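Local atomic coordinates of fatty acid synthase 1, isoform A (Drosophila melanogaster, PDB entry 6FN6), a protein that probably makes long-chain saturated fatty acids from acetyl-CoA and malonyl-CoA with NADPH, this chain being its dehydratase, enoylreductase and ketoreductase region. Residues Ile295-Gly300 / Lys538-Asn543; Phe424-Val429 / Ala443-Asp448; Leu944-Ala949 / Gln973-Lys978; Gly1006-Leu1011 / Thr1051-Phe1056. All coordinates share one frame; numbering follows the deposited sequence.

Interaction 1 of 4, residues Ile295-Gly300 / Lys538-Asn543; sequences IENSSG and KDLISN
The side-chain amide of Asn297 faces the backbone of Leu540 and Ile541 and shows how one asparagine at a helix end can join two separate parts of a chain. Its OD1 accepts the backbone N-H of Ile541 at 2.7 Å; the donor lies in the carbonyl plane, and the N-H...O angle is 151°. The other arm of the amide, ND2, lies 3.7 Å from Leu540 CD2, where the two side chains pass at a slant. ND2 also donates back to the carbonyl of Val293 and, at 3.3 Å, to a water. That water in turn donates to Glu296 OE2 and to the backbone O of Ser542, each at 3.0 Å, bridging three residues. With both ends of the amide engaged, its flip is fixed. Glu296 passes Ile541 at an angle: with CG anti to its backbone N (chi1 -165°) and the chain extended beyond, its CG rests against Ile541 CG1 at 3.8 Å. The carboxylate arrives over Ser542 CB, with OE2 at 3.7 Å, and forms a salt bridge with Arg554. Exchange of Asn297 for a leucine would probably leave the Ile541 N-H without its acceptor and deprive the water of one of its partners. Asn297 is the first residue beyond helix 279-296, and Ile541 comes just before strand 542-546 of the pseudo-ketoreductase part. Helix 496-504 covers Ile541 through Met500 and Lys504, while Arg444 of strand 438-445 packs against both Asn297 and Leu540.

Interaction 2 of 4, residues Phe424-Val429 / Ala443-Asp448; sequences FGFVAV and ARKAVD
Lys445 turns its hydrocarbon chain, not its charge, to the face of the Phe426 ring. CG stands 3.8 Å from the ring centroid and 24° off its normal, a CH-pi contact displaced toward the rim at CE1 and CZ. The lysine chain bends in its outer half, so that NZ ends near the carbonyl of Phe424, 3.8 Å from its O; that same oxygen lies in the plane of the Phe426 ring, at its edge. Near another part of the edge is Ala443, whose CB comes within 4.0 Å of Phe426 CD2. Two backbone bonds hold the antiparallel pair: Val427 N to Arg444 O at 2.9 Å, and Arg444 N to Val427 O at 3.2 Å. Ala443 CA adds a C-H...O contact to Val427 O. The short strand axes diverge well away from antiparallel, at 137°. Val427 and Arg444 share one face of the sheet; just past the strand, Ala446 CB comes within 4.3 Å of Val427 CG1. Val429 CG2 rests against Arg444 CB at 3.6 Å. Gly425, with positive phi, is the C-prime residue of a Schellman motif that ends helix 410-423 and turns the chain into the strand. The hairpin 426-433/438-445 lies toward one side of a mixed sheet consistent with a methyltransferase-like fold. The chemistry is thus divided: hydrogen bonds join the backbones, side chains meet largely through carbon, and the extended Arg444 carries its guanidinium beyond the hairpin, NH1 bonding to the Lys538 carbonyl and NE to that of Asn401, just before strand 402-409.

Interaction 3 of 4, residues Leu944-Ala949 / Gln973-Lys978; sequences LVTRGA and QERGVK
Val945 and Val977 meet methyl to methyl, CG1 of the first lying 3.7 Å from CG2 of the second, in a contact without any hydrogen bond between the segments. Both valines hold CG1 anti to the backbone N, Val945 at chi1 168°. In Val945 this branch is the one that touches, whereas in Val977 the contact falls to CG2, beside its own backbone N. Val977 CG2 also comes within 4.1 Å of Val945 CG2, so it faces both arms of the fork, and it reaches Ala949 O at 4.0 Å. Above this pair the Arg975 chain kinks at its third torsion (chi3 -85°) and lays its guanidinium over Val945, whose CG1 sits 4.1 Å from the plane, over its centre. Thr946 comes to the edge of the same group, CG2 4.0 Å from NH1. The rotation of the threonine explains which branch arrives there: OG1 is turned back to accompany its own helix, bonding to the Trp943 carbonyl, and the methyl is left to face the arginine. Arg975 NH2 bonds to Asn942 OD1, one turn before Thr946 in helix 935-946, a bond that helps hold the flat group against that helix. Each segment leaves its helix through a Schellman motif, at Gly948 and at Gly976, both with positive phi. Strands 926-930, 951-955 and 978-982 are parallel neighbours, linked in turn by helices 935-946 and 963-974. The contact therefore packs together the C-terminal ends of two successive crossover helices of the Rossmann-type ketoreductase domain, the first following a probable GxGxxG dinucleotide-binding turn.

Interaction 4 of 4, residues Gly1006-Leu1011 / Thr1051-Phe1056; sequences GGIFNL and TELDYF
The carbonyl oxygen of Gly1006 is gripped by two successive backbone N-H groups. Asp1054 N approaches at 2.6 Å from above the carbonyl plane, and Tyr1055 N at 3.2 Å within it. Tyr1055 then returns the link through its own O, which accepts Ile1008 N at 2.9 Å, so the parallel strands fall into register as Gly1007 with Tyr1055 and Ile1008 with Phe1056. At Gly1007 a side chain would be crowded by Phe1009 and would face Tyr1055 CB. On the face carrying Ile1008 the packing is apolar: Ile1008 crosses Leu1053 at about a right angle, CD1 to CD1 3.5 Å. Phe1056, its CG anti to the backbone N (chi1 -170°), sweeps back over the neighbouring strand. Its CD2 lies 4.1 Å from Ile1008 CB, and one ring face receives Asn1010 OD1, 3.8 Å from CZ, with amide and ring planes 45° apart. The ring also takes part in a cation-pi contact with Arg1088. A serine in place of Phe1056 would probably open a gap beside Ile1008 and leave both Asn1010 and the Arg1088 charge without their aromatic partner. Asp1054 pairs outward with Lys925 in a salt bridge. Helix 1034-1049 packs on Asn1010 and Phe1056 while connecting strands 1005-1011 and 1055-1060, which makes this a beta-alpha-beta crossover of the Rossmann-type ketoreductase domain.

How the interactions relate
From the N terminus, interaction 1 opens first and spans the longest loop, closing only at 538-543. Interaction 2 opens and closes within that loop as a beta hairpin, and the two touch: Arg444 NH1 meets Lys538 O at 2.9 Å, while Lys538 NZ meets Val429 O. Together they tie the mixed sheet of the probable methyltransferase-like part to the pseudo-ketoreductase part. Interactions 3 and 4 follow in series, each closing a short loop inside the ketoreductase domain; their centres lie about 17 Å apart, and Leu944 of the helix layer packs on Phe1009 of the sheet. About 23 Å separates the nearest atoms of interactions 1 and 4, and none of the four loops cross.

Interaction 1 of 4, residues Ile295-Gly300 / Lys538-Asn543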
loop_
_atom_site.group_PDB
_atom_site.type_symbol
_atom_site.label_atom_id
_atom_site.label_comp_id
_atom_site.label_asym_id
_atom_site.label_seq_id
_atom_site.Cartn_x
_atom_site.Cartn_y
_atom_site.Cartn_z
ATOM N N ILE A 295 -67.115 15.374 -22.358
ATOM C CA ILE A 295 -66.009 16.226 -22.776
ATOM C C ILE A 295 -66.118 16.462 -24.277
ATOM O O ILE A 295 -65.984 17.590 -24.754
ATOM C CB ILE A 295 -64.638 15.605 -22.394
ATOM C CG1 ILE A 295 -64.477 15.583 -20.873
ATOM C CG2 ILE A 295 -63.486 16.380 -23.035
ATOM C CD1 ILE A 295 -63.296 14.768 -20.382
ATOM N N GLU A 296 -66.365 15.385 -25.012
ATOM C CA GLU A 296 -66.487 15.441 -26.464
ATOM C C GLU A 296 -67.577 16.421 -26.898
ATOM O O GLU A 296 -67.488 17.018 -27.968
ATOM C CB GLU A 296 -66.773 14.041 -27.014
ATOM C CG GLU A 296 -66.560 13.888 -28.511
ATOM C CD GLU A 296 -66.562 12.432 -28.952
ATOM O OE1 GLU A 296 -65.576 11.997 -29.590
ATOM O OE2 GLU A 296 -67.557 11.725 -28.678
ATOM N N ASN A 297 -68.600 16.582 -26.062
ATOM C CA ASN A 297 -69.753 17.410 -26.406
ATOM C C ASN A 297 -69.898 18.628 -25.496
ATOM O O ASN A 297 -71.010 19.024 -25.150
ATOM C CB ASN A 297 -71.035 16.572 -26.349
ATOM C CG ASN A 297 -71.130 15.579 -27.489
ATOM O OD1 ASN A 297 -71.483 15.941 -28.612
ATOM N ND2 ASN A 297 -70.809 14.319 -27.208
ATOM N N SER A 298 -68.774 19.221 -25.112
ATOM C CA SER A 298 -68.788 20.448 -24.321
ATOM C C SER A 298 -68.147 21.587 -25.104
ATOM O O SER A 298 -67.714 22.584 -24.523
ATOM C CB SER A 298 -68.065 20.247 -22.990
ATOM O OG SER A 298 -66.679 20.039 -23.190
ATOM N N SER A 299 -68.096 21.439 -26.425
ATOM C CA SER A 299 -67.455 22.426 -27.281
ATOM C C SER A 299 -66.011 22.616 -26.814
ATOM O O SER A 299 -65.340 21.640 -26.477
ATOM C CB SER A 299 -68.235 23.746 -27.259
ATOM O OG SER A 299 -68.306 24.290 -25.951
ATOM N N GLY A 300 -65.531 23.855 -26.782
ATOM C CA GLY A 300 -64.164 24.114 -26.374
ATOM C C GLY A 300 -64.070 24.515 -24.916
ATOM O O GLY A 300 -63.538 25.576 -24.587
ATOM N N LYS A 538 -79.965 13.790 -30.423
ATOM C CA LYS A 538 -79.102 13.816 -29.247
ATOM C C LYS A 538 -78.089 14.952 -29.340
ATOM O O LYS A 538 -77.581 15.430 -28.326
ATOM C CB LYS A 538 -78.371 12.483 -29.102
ATOM C CG LYS A 538 -79.290 11.284 -29.082
ATOM C CD LYS A 538 -78.532 10.023 -28.738
ATOM C CE LYS A 538 -79.438 8.807 -28.729
ATOM N NZ LYS A 538 -78.641 7.548 -28.685
ATOM N N ASP A 539 -77.816 15.382 -30.567
ATOM C CA ASP A 539 -76.922 16.503 -30.822
ATOM C C ASP A 539 -75.492 16.181 -30.377
ATOM O O ASP A 539 -74.785 17.038 -29.839
ATOM C CB ASP A 539 -77.432 17.762 -30.117
ATOM C CG ASP A 539 -76.873 19.035 -30.721
ATOM O OD1 ASP A 539 -76.626 19.055 -31.946
ATOM O OD2 ASP A 539 -76.681 20.016 -29.972
ATOM N N LEU A 540 -75.078 14.938 -30.608
ATOM C CA LEU A 540 -73.701 14.521 -30.364
ATOM C C LEU A 540 -72.837 14.915 -31.555
ATOM O O LEU A 540 -73.272 14.807 -32.700
ATOM C CB LEU A 540 -73.623 13.011 -30.132
ATOM C CG LEU A 540 -74.514 12.431 -29.030
ATOM C CD1 LEU A 540 -74.345 10.923 -28.964
ATOM C CD2 LEU A 540 -74.210 13.065 -27.676
ATOM N N ILE A 541 -71.613 15.369 -31.297
ATOM C CA ILE A 541 -70.749 15.813 -32.384
ATOM C C ILE A 541 -70.202 14.608 -33.141
ATOM O O ILE A 541 -69.871 14.711 -34.322
ATOM C CB ILE A 541 -69.605 16.716 -31.875
ATOM C CG1 ILE A 541 -68.655 15.959 -30.946
ATOM C CG2 ILE A 541 -70.173 17.928 -31.152
ATOM C CD1 ILE A 541 -67.323 16.661 -30.767
ATOM N N SER A 542 -70.114 13.468 -32.461
ATOM C CA SER A 542 -69.617 12.244 -33.079
ATOM C C SER A 542 -70.691 11.158 -33.134
ATOM O O SER A 542 -71.185 10.708 -32.101
ATOM C CB SER A 542 -68.396 11.729 -32.316
ATOM O OG SER A 542 -67.910 10.532 -32.896
ATOM N N ASN A 543 -71.033 10.739 -34.350
ATOM C CA ASN A 543 -72.045 9.708 -34.568
ATOM C C ASN A 543 -71.539 8.652 -35.544
ATOM O O ASN A 543 -71.376 8.921 -36.732
ATOM C CB ASN A 543 -73.339 10.328 -35.102
ATOM C CG ASN A 543 -73.888 11.402 -34.191
ATOM O OD1 ASN A 543 -74.665 11.122 -33.277
ATOM N ND2 ASN A 543 -73.482 12.646 -34.433
HETATM O O HOH W 1 -70.365 12.186 -29.662
#

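Interaction 2 of 4, residues Phe424-Val429 / Ala443-Asp448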
loop_
_atom_site.group_PDB
_atom_site.type_symbol
_atom_site.label_atom_id
_atom_site.label_comp_id
_atom_site.label_asym_id
_atom_site.label_seq_id
_atom_site.Cartn_x
_atom_site.Cartn_y
_atom_site.Cartn_z
ATOM N N PHE A 424 -89.887 14.072 -18.355
ATOM C CA PHE A 424 -89.220 15.336 -18.064
ATOM C C PHE A 424 -88.439 15.871 -19.261
ATOM O O PHE A 424 -87.620 16.778 -19.122
ATOM C CB PHE A 424 -88.309 15.180 -16.847
ATOM C CG PHE A 424 -89.050 15.212 -15.540
ATOM C CD1 PHE A 424 -89.199 16.401 -14.845
ATOM C CD2 PHE A 424 -89.617 14.062 -15.017
ATOM C CE1 PHE A 424 -89.888 16.441 -13.646
ATOM C CE2 PHE A 424 -90.307 14.095 -13.818
ATOM C CZ PHE A 424 -90.442 15.288 -13.133
ATOM N N GLY A 425 -88.701 15.310 -20.437
ATOM C CA GLY A 425 -88.152 15.845 -21.670
ATOM C C GLY A 425 -86.721 15.451 -21.970
ATOM O O GLY A 425 -86.058 16.077 -22.800
ATOM N N PHE A 426 -86.239 14.418 -21.289
ATOM C CA PHE A 426 -84.871 13.952 -21.476
ATOM C C PHE A 426 -84.847 12.688 -22.325
ATOM O O PHE A 426 -85.824 11.942 -22.374
ATOM C CB PHE A 426 -84.198 13.702 -20.126
ATOM C CG PHE A 426 -83.553 14.922 -19.543
ATOM C CD1 PHE A 426 -84.322 15.985 -19.104
ATOM C CD2 PHE A 426 -82.177 15.012 -19.443
ATOM C CE1 PHE A 426 -83.729 17.113 -18.570
ATOM C CE2 PHE A 426 -81.580 16.133 -18.911
ATOM C CZ PHE A 426 -82.356 17.186 -18.475
ATOM N N VAL A 427 -83.727 12.462 -23.003
ATOM C CA VAL A 427 -83.554 11.275 -23.827
ATOM C C VAL A 427 -82.323 10.507 -23.350
ATOM O O VAL A 427 -81.342 11.101 -22.905
ATOM C CB VAL A 427 -83.433 11.648 -25.321
ATOM C CG1 VAL A 427 -82.139 12.411 -25.586
ATOM C CG2 VAL A 427 -83.510 10.403 -26.192
ATOM N N ALA A 428 -82.377 9.185 -23.432
ATOM C CA ALA A 428 -81.232 8.379 -23.043
ATOM C C ALA A 428 -80.213 8.379 -24.174
ATOM O O ALA A 428 -80.393 7.713 -25.194
ATOM C CB ALA A 428 -81.658 6.966 -22.701
ATOM N N VAL A 429 -79.142 9.142 -23.983
ATOM C CA VAL A 429 -78.088 9.246 -24.978
ATOM C C VAL A 429 -77.328 7.931 -25.044
ATOM O O VAL A 429 -77.062 7.416 -26.129
ATOM C CB VAL A 429 -77.148 10.425 -24.671
ATOM C CG1 VAL A 429 -75.938 10.409 -25.597
ATOM C CG2 VAL A 429 -77.897 11.744 -24.795
ATOM N N ALA A 443 -78.038 10.811 -19.847
ATOM C CA ALA A 443 -79.234 11.489 -20.338
ATOM C C ALA A 443 -78.949 12.945 -20.683
ATOM O O ALA A 443 -78.017 13.550 -20.154
ATOM C CB ALA A 443 -80.347 11.402 -19.308
ATOM N N ARG A 444 -79.778 13.496 -21.565
ATOM C CA ARG A 444 -79.605 14.850 -22.076
ATOM C C ARG A 444 -80.925 15.336 -22.674
ATOM O O ARG A 444 -81.727 14.526 -23.139
ATOM C CB ARG A 444 -78.502 14.877 -23.138
ATOM C CG ARG A 444 -77.994 16.257 -23.517
ATOM C CD ARG A 444 -77.147 16.184 -24.784
ATOM N NE ARG A 444 -76.115 17.218 -24.848
ATOM C CZ ARG A 444 -75.259 17.358 -25.856
ATOM N NH1 ARG A 444 -75.321 16.542 -26.902
ATOM N NH2 ARG A 444 -74.348 18.321 -25.830
ATOM N N LYS A 445 -81.167 16.645 -22.646
ATOM C CA LYS A 445 -82.331 17.203 -23.328
ATOM C C LYS A 445 -82.122 17.086 -24.836
ATOM O O LYS A 445 -81.039 17.373 -25.342
ATOM C CB LYS A 445 -82.570 18.666 -22.935
ATOM C CG LYS A 445 -83.217 18.858 -21.569
ATOM C CD LYS A 445 -83.606 20.315 -21.330
ATOM C CE LYS A 445 -85.082 20.565 -21.614
ATOM N NZ LYS A 445 -85.971 19.921 -20.601
ATOM N N ALA A 446 -83.154 16.653 -25.548
ATOM C CA ALA A 446 -83.078 16.513 -26.998
ATOM C C ALA A 446 -83.145 17.875 -27.691
ATOM O O ALA A 446 -83.574 18.864 -27.097
ATOM C CB ALA A 446 -84.190 15.612 -27.497
ATOM N N VAL A 447 -82.695 17.920 -28.943
ATOM C CA VAL A 447 -82.811 19.122 -29.763
ATOM C C VAL A 447 -83.738 18.837 -30.934
ATOM O O VAL A 447 -83.858 17.695 -31.378
ATOM C CB VAL A 447 -81.439 19.617 -30.272
ATOM C CG1 VAL A 447 -80.508 19.908 -29.110
ATOM C CG2 VAL A 447 -80.819 18.609 -31.244
ATOM N N ASP A 448 -84.393 19.885 -31.427
ATOM C CA ASP A 448 -85.336 19.760 -32.527
ATOM C C ASP A 448 -84.652 20.046 -33.861
ATOM O O ASP A 448 -84.228 21.171 -34.119
ATOM C CB ASP A 448 -86.514 20.713 -32.315
ATOM C CG ASP A 448 -87.628 20.508 -33.321
ATOM O OD1 ASP A 448 -87.623 19.487 -34.039
ATOM O OD2 ASP A 448 -88.525 21.368 -33.380
#

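Interaction 3 of 4, residues Leu944-Ala949 / Gln973-Lys978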
loop_
_atom_site.group_PDB
_atom_site.type_symbol
_atom_site.label_atom_id
_atom_site.label_comp_id
_atom_site.label_asym_id
_atom_site.label_seq_id
_atom_site.Cartn_x
_atom_site.Cartn_y
_atom_site.Cartn_z
ATOM N N LEU A 944 -34.927 -1.820 -31.331
ATOM C CA LEU A 944 -35.172 -3.046 -32.082
ATOM C C LEU A 944 -33.919 -3.917 -32.071
ATOM O O LEU A 944 -33.997 -5.142 -32.007
ATOM C CB LEU A 944 -35.588 -2.727 -33.522
ATOM C CG LEU A 944 -36.917 -1.984 -33.705
ATOM C CD1 LEU A 944 -37.034 -1.424 -35.121
ATOM C CD2 LEU A 944 -38.100 -2.895 -33.401
ATOM N N VAL A 945 -32.761 -3.270 -32.127
ATOM C CA VAL A 945 -31.488 -3.975 -32.142
ATOM C C VAL A 945 -31.269 -4.669 -30.800
ATOM O O VAL A 945 -30.801 -5.807 -30.752
ATOM C CB VAL A 945 -30.334 -3.012 -32.475
ATOM C CG1 VAL A 945 -28.975 -3.663 -32.219
ATOM C CG2 VAL A 945 -30.434 -2.557 -33.917
ATOM N N THR A 946 -31.603 -3.980 -29.715
ATOM C CA THR A 946 -31.463 -4.552 -28.384
ATOM C C THR A 946 -32.481 -5.666 -28.165
ATOM O O THR A 946 -32.309 -6.500 -27.276
ATOM C CB THR A 946 -31.643 -3.490 -27.274
ATOM O OG1 THR A 946 -32.963 -2.943 -27.333
ATOM C CG2 THR A 946 -30.632 -2.369 -27.429
ATOM N N ARG A 947 -33.548 -5.669 -28.963
ATOM C CA ARG A 947 -34.556 -6.720 -28.875
ATOM C C ARG A 947 -34.283 -7.853 -29.863
ATOM O O ARG A 947 -35.074 -8.788 -29.977
ATOM C CB ARG A 947 -35.952 -6.142 -29.111
ATOM C CG ARG A 947 -36.547 -5.397 -27.918
ATOM C CD ARG A 947 -36.962 -6.357 -26.814
ATOM N NE ARG A 947 -37.417 -5.658 -25.613
ATOM C CZ ARG A 947 -38.684 -5.555 -25.222
ATOM N NH1 ARG A 947 -39.666 -6.114 -25.920
ATOM N NH2 ARG A 947 -38.972 -4.895 -24.110
ATOM N N GLY A 948 -33.157 -7.777 -30.566
ATOM C CA GLY A 948 -32.724 -8.870 -31.419
ATOM C C GLY A 948 -32.751 -8.628 -32.918
ATOM O O GLY A 948 -32.383 -9.513 -33.689
ATOM N N ALA A 949 -33.184 -7.449 -33.347
ATOM C CA ALA A 949 -33.201 -7.141 -34.772
ATOM C C ALA A 949 -31.767 -7.107 -35.300
ATOM O O ALA A 949 -30.883 -6.514 -34.680
ATOM C CB ALA A 949 -33.903 -5.822 -35.028
ATOM N N GLN A 973 -23.497 -1.426 -36.706
ATOM C CA GLN A 973 -22.740 -2.271 -37.618
ATOM C C GLN A 973 -21.649 -3.021 -36.865
ATOM O O GLN A 973 -21.349 -4.176 -37.174
ATOM C CB GLN A 973 -22.137 -1.434 -38.747
ATOM C CG GLN A 973 -23.160 -1.003 -39.784
ATOM C CD GLN A 973 -22.569 -0.124 -40.866
ATOM O OE1 GLN A 973 -21.651 0.657 -40.614
ATOM N NE2 GLN A 973 -23.096 -0.244 -42.079
ATOM N N GLU A 974 -21.062 -2.362 -35.871
ATOM C CA GLU A 974 -20.048 -2.990 -35.036
ATOM C C GLU A 974 -20.674 -4.111 -34.215
ATOM O O GLU A 974 -20.047 -5.142 -33.978
ATOM C CB GLU A 974 -19.382 -1.959 -34.123
ATOM C CG GLU A 974 -18.407 -1.041 -34.847
ATOM C CD GLU A 974 -17.793 0.001 -33.936
ATOM O OE1 GLU A 974 -18.220 0.098 -32.765
ATOM O OE2 GLU A 974 -16.888 0.729 -34.395
ATOM N N ARG A 975 -21.920 -3.912 -33.793
ATOM C CA ARG A 975 -22.645 -4.942 -33.054
ATOM C C ARG A 975 -23.151 -6.035 -33.997
ATOM O O ARG A 975 -23.842 -6.959 -33.573
ATOM C CB ARG A 975 -23.816 -4.322 -32.279
ATOM C CG ARG A 975 -23.404 -3.631 -30.981
ATOM C CD ARG A 975 -24.599 -3.255 -30.105
ATOM N NE ARG A 975 -25.187 -1.972 -30.485
ATOM C CZ ARG A 975 -26.284 -1.453 -29.940
ATOM N NH1 ARG A 975 -26.933 -2.105 -28.983
ATOM N NH2 ARG A 975 -26.734 -0.276 -30.353
ATOM N N GLY A 976 -22.797 -5.930 -35.274
ATOM C CA GLY A 976 -23.104 -6.968 -36.241
ATOM C C GLY A 976 -24.444 -6.807 -36.937
ATOM O O GLY A 976 -24.989 -7.776 -37.468
ATOM N N VAL A 977 -24.968 -5.585 -36.962
ATOM C CA VAL A 977 -26.257 -5.330 -37.596
ATOM C C VAL A 977 -26.061 -4.866 -39.033
ATOM O O VAL A 977 -25.189 -4.050 -39.328
ATOM C CB VAL A 977 -27.078 -4.294 -36.800
ATOM C CG1 VAL A 977 -28.381 -3.958 -37.523
ATOM C CG2 VAL A 977 -27.367 -4.806 -35.403
ATOM N N LYS A 978 -26.888 -5.397 -39.925
ATOM C CA LYS A 978 -26.882 -4.982 -41.319
ATOM C C LYS A 978 -27.777 -3.760 -41.496
ATOM O O LYS A 978 -28.997 -3.846 -41.350
ATOM C CB LYS A 978 -27.351 -6.126 -42.219
ATOM C CG LYS A 978 -27.477 -5.766 -43.691
ATOM C CD LYS A 978 -26.128 -5.488 -44.321
ATOM C CE LYS A 978 -26.278 -5.093 -45.781
ATOM N NZ LYS A 978 -24.965 -4.841 -46.436
#

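Interaction 4 of 4, residues Gly1006-Leu1011 / Thr1051-Phe1056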
loop_
_atom_site.group_PDB
_atom_site.type_symbol
_atom_site.label_atom_id
_atom_site.label_comp_id
_atom_site.label_asym_id
_atom_site.label_seq_id
_atom_site.Cartn_x
_atom_site.Cartn_y
_atom_site.Cartn_z
ATOM N N GLY A 1006 -40.090 -8.482 -41.361
ATOM C CA GLY A 1006 -40.843 -8.844 -40.174
ATOM C C GLY A 1006 -41.699 -7.703 -39.658
ATOM O O GLY A 1006 -42.701 -7.927 -38.978
ATOM N N GLY A 1007 -41.310 -6.474 -39.988
ATOM C CA GLY A 1007 -42.028 -5.302 -39.526
ATOM C C GLY A 1007 -41.793 -4.068 -40.379
ATOM O O GLY A 1007 -40.711 -3.876 -40.934
ATOM N N ILE A 1008 -42.826 -3.234 -40.474
ATOM C CA ILE A 1008 -42.759 -1.965 -41.187
ATOM C C ILE A 1008 -43.218 -0.866 -40.242
ATOM O O ILE A 1008 -44.315 -0.926 -39.692
ATOM C CB ILE A 1008 -43.609 -2.002 -42.480
ATOM C CG1 ILE A 1008 -42.991 -2.979 -43.481
ATOM C CG2 ILE A 1008 -43.743 -0.601 -43.098
ATOM C CD1 ILE A 1008 -43.828 -3.214 -44.720
ATOM N N PHE A 1009 -42.362 0.127 -40.040
ATOM C CA PHE A 1009 -42.670 1.239 -39.150
ATOM C C PHE A 1009 -42.715 2.547 -39.930
ATOM O O PHE A 1009 -41.740 2.934 -40.572
ATOM C CB PHE A 1009 -41.642 1.322 -38.016
ATOM C CG PHE A 1009 -41.476 0.038 -37.257
ATOM C CD1 PHE A 1009 -42.203 -0.199 -36.101
ATOM C CD2 PHE A 1009 -40.594 -0.933 -37.697
ATOM C CE1 PHE A 1009 -42.054 -1.382 -35.401
ATOM C CE2 PHE A 1009 -40.443 -2.118 -37.002
ATOM C CZ PHE A 1009 -41.174 -2.342 -35.853
ATOM N N ASN A 1010 -43.867 3.209 -39.886
ATOM C CA ASN A 1010 -44.066 4.462 -40.599
ATOM C C ASN A 1010 -43.959 5.621 -39.625
ATOM O O ASN A 1010 -44.629 5.639 -38.592
ATOM C CB ASN A 1010 -45.425 4.477 -41.297
ATOM C CG ASN A 1010 -45.560 3.376 -42.324
ATOM O OD1 ASN A 1010 -45.964 2.258 -42.002
ATOM N ND2 ASN A 1010 -45.215 3.684 -43.570
ATOM N N LEU A 1011 -43.113 6.590 -39.959
ATOM C CA LEU A 1011 -42.832 7.695 -39.055
ATOM C C LEU A 1011 -43.206 9.044 -39.659
ATOM O O LEU A 1011 -42.509 9.566 -40.528
ATOM C CB LEU A 1011 -41.352 7.679 -38.666
ATOM C CG LEU A 1011 -40.840 6.306 -38.216
ATOM C CD1 LEU A 1011 -39.369 6.350 -37.862
ATOM C CD2 LEU A 1011 -41.643 5.777 -37.038
ATOM N N THR A 1051 -44.675 -11.821 -46.683
ATOM C CA THR A 1051 -45.506 -12.896 -46.155
ATOM C C THR A 1051 -45.144 -13.305 -44.725
ATOM O O THR A 1051 -45.820 -14.143 -44.131
ATOM C CB THR A 1051 -45.429 -14.135 -47.065
ATOM O OG1 THR A 1051 -44.059 -14.464 -47.326
ATOM C CG2 THR A 1051 -46.138 -13.866 -48.377
ATOM N N GLU A 1052 -44.089 -12.712 -44.175
ATOM C CA GLU A 1052 -43.678 -12.995 -42.801
ATOM C C GLU A 1052 -43.738 -11.738 -41.943
ATOM O O GLU A 1052 -43.154 -11.690 -40.860
ATOM C CB GLU A 1052 -42.261 -13.570 -42.764
ATOM C CG GLU A 1052 -42.110 -14.918 -43.440
ATOM C CD GLU A 1052 -42.499 -16.075 -42.540
ATOM O OE1 GLU A 1052 -41.992 -16.143 -41.399
ATOM O OE2 GLU A 1052 -43.311 -16.919 -42.975
ATOM N N LEU A 1053 -44.455 -10.728 -42.426
ATOM C CA LEU A 1053 -44.598 -9.471 -41.702
ATOM C C LEU A 1053 -45.431 -9.654 -40.441
ATOM O O LEU A 1053 -46.544 -10.176 -40.492
ATOM C CB LEU A 1053 -45.227 -8.408 -42.606
ATOM C CG LEU A 1053 -45.522 -7.047 -41.975
ATOM C CD1 LEU A 1053 -44.955 -5.928 -42.829
ATOM C CD2 LEU A 1053 -47.015 -6.865 -41.787
ATOM N N ASP A 1054 -44.872 -9.245 -39.305
ATOM C CA ASP A 1054 -45.548 -9.383 -38.019
ATOM C C ASP A 1054 -46.126 -8.049 -37.550
ATOM O O ASP A 1054 -47.084 -8.025 -36.776
ATOM C CB ASP A 1054 -44.593 -9.935 -36.956
ATOM C CG ASP A 1054 -44.031 -11.296 -37.322
ATOM O OD1 ASP A 1054 -44.820 -12.255 -37.436
ATOM O OD2 ASP A 1054 -42.799 -11.408 -37.483
ATOM N N TYR A 1055 -45.543 -6.943 -38.008
ATOM C CA TYR A 1055 -45.976 -5.621 -37.561
ATOM C C TYR A 1055 -46.066 -4.609 -38.696
ATOM O O TYR A 1055 -45.230 -4.578 -39.597
ATOM C CB TYR A 1055 -45.032 -5.091 -36.475
ATOM C CG TYR A 1055 -44.787 -6.090 -35.375
ATOM C CD1 TYR A 1055 -45.800 -6.435 -34.492
ATOM C CD2 TYR A 1055 -43.554 -6.706 -35.231
ATOM C CE1 TYR A 1055 -45.592 -7.358 -33.494
ATOM C CE2 TYR A 1055 -43.333 -7.633 -34.231
ATOM C CZ TYR A 1055 -44.359 -7.954 -33.365
ATOM O OH TYR A 1055 -44.157 -8.877 -32.368
ATOM N N PHE A 1056 -47.106 -3.784 -38.626
ATOM C CA PHE A 1056 -47.295 -2.660 -39.527
ATOM C C PHE A 1056 -47.782 -1.504 -38.670
ATOM O O PHE A 1056 -48.975 -1.391 -38.385
ATOM C CB PHE A 1056 -48.299 -2.986 -40.634
ATOM C CG PHE A 1056 -48.355 -1.955 -41.731
ATOM C CD1 PHE A 1056 -49.086 -0.789 -41.569
ATOM C CD2 PHE A 1056 -47.696 -2.161 -42.931
ATOM C CE1 PHE A 1056 -49.145 0.159 -42.577
ATOM C CE2 PHE A 1056 -47.754 -1.216 -43.943
ATOM C CZ PHE A 1056 -48.481 -0.055 -43.763
#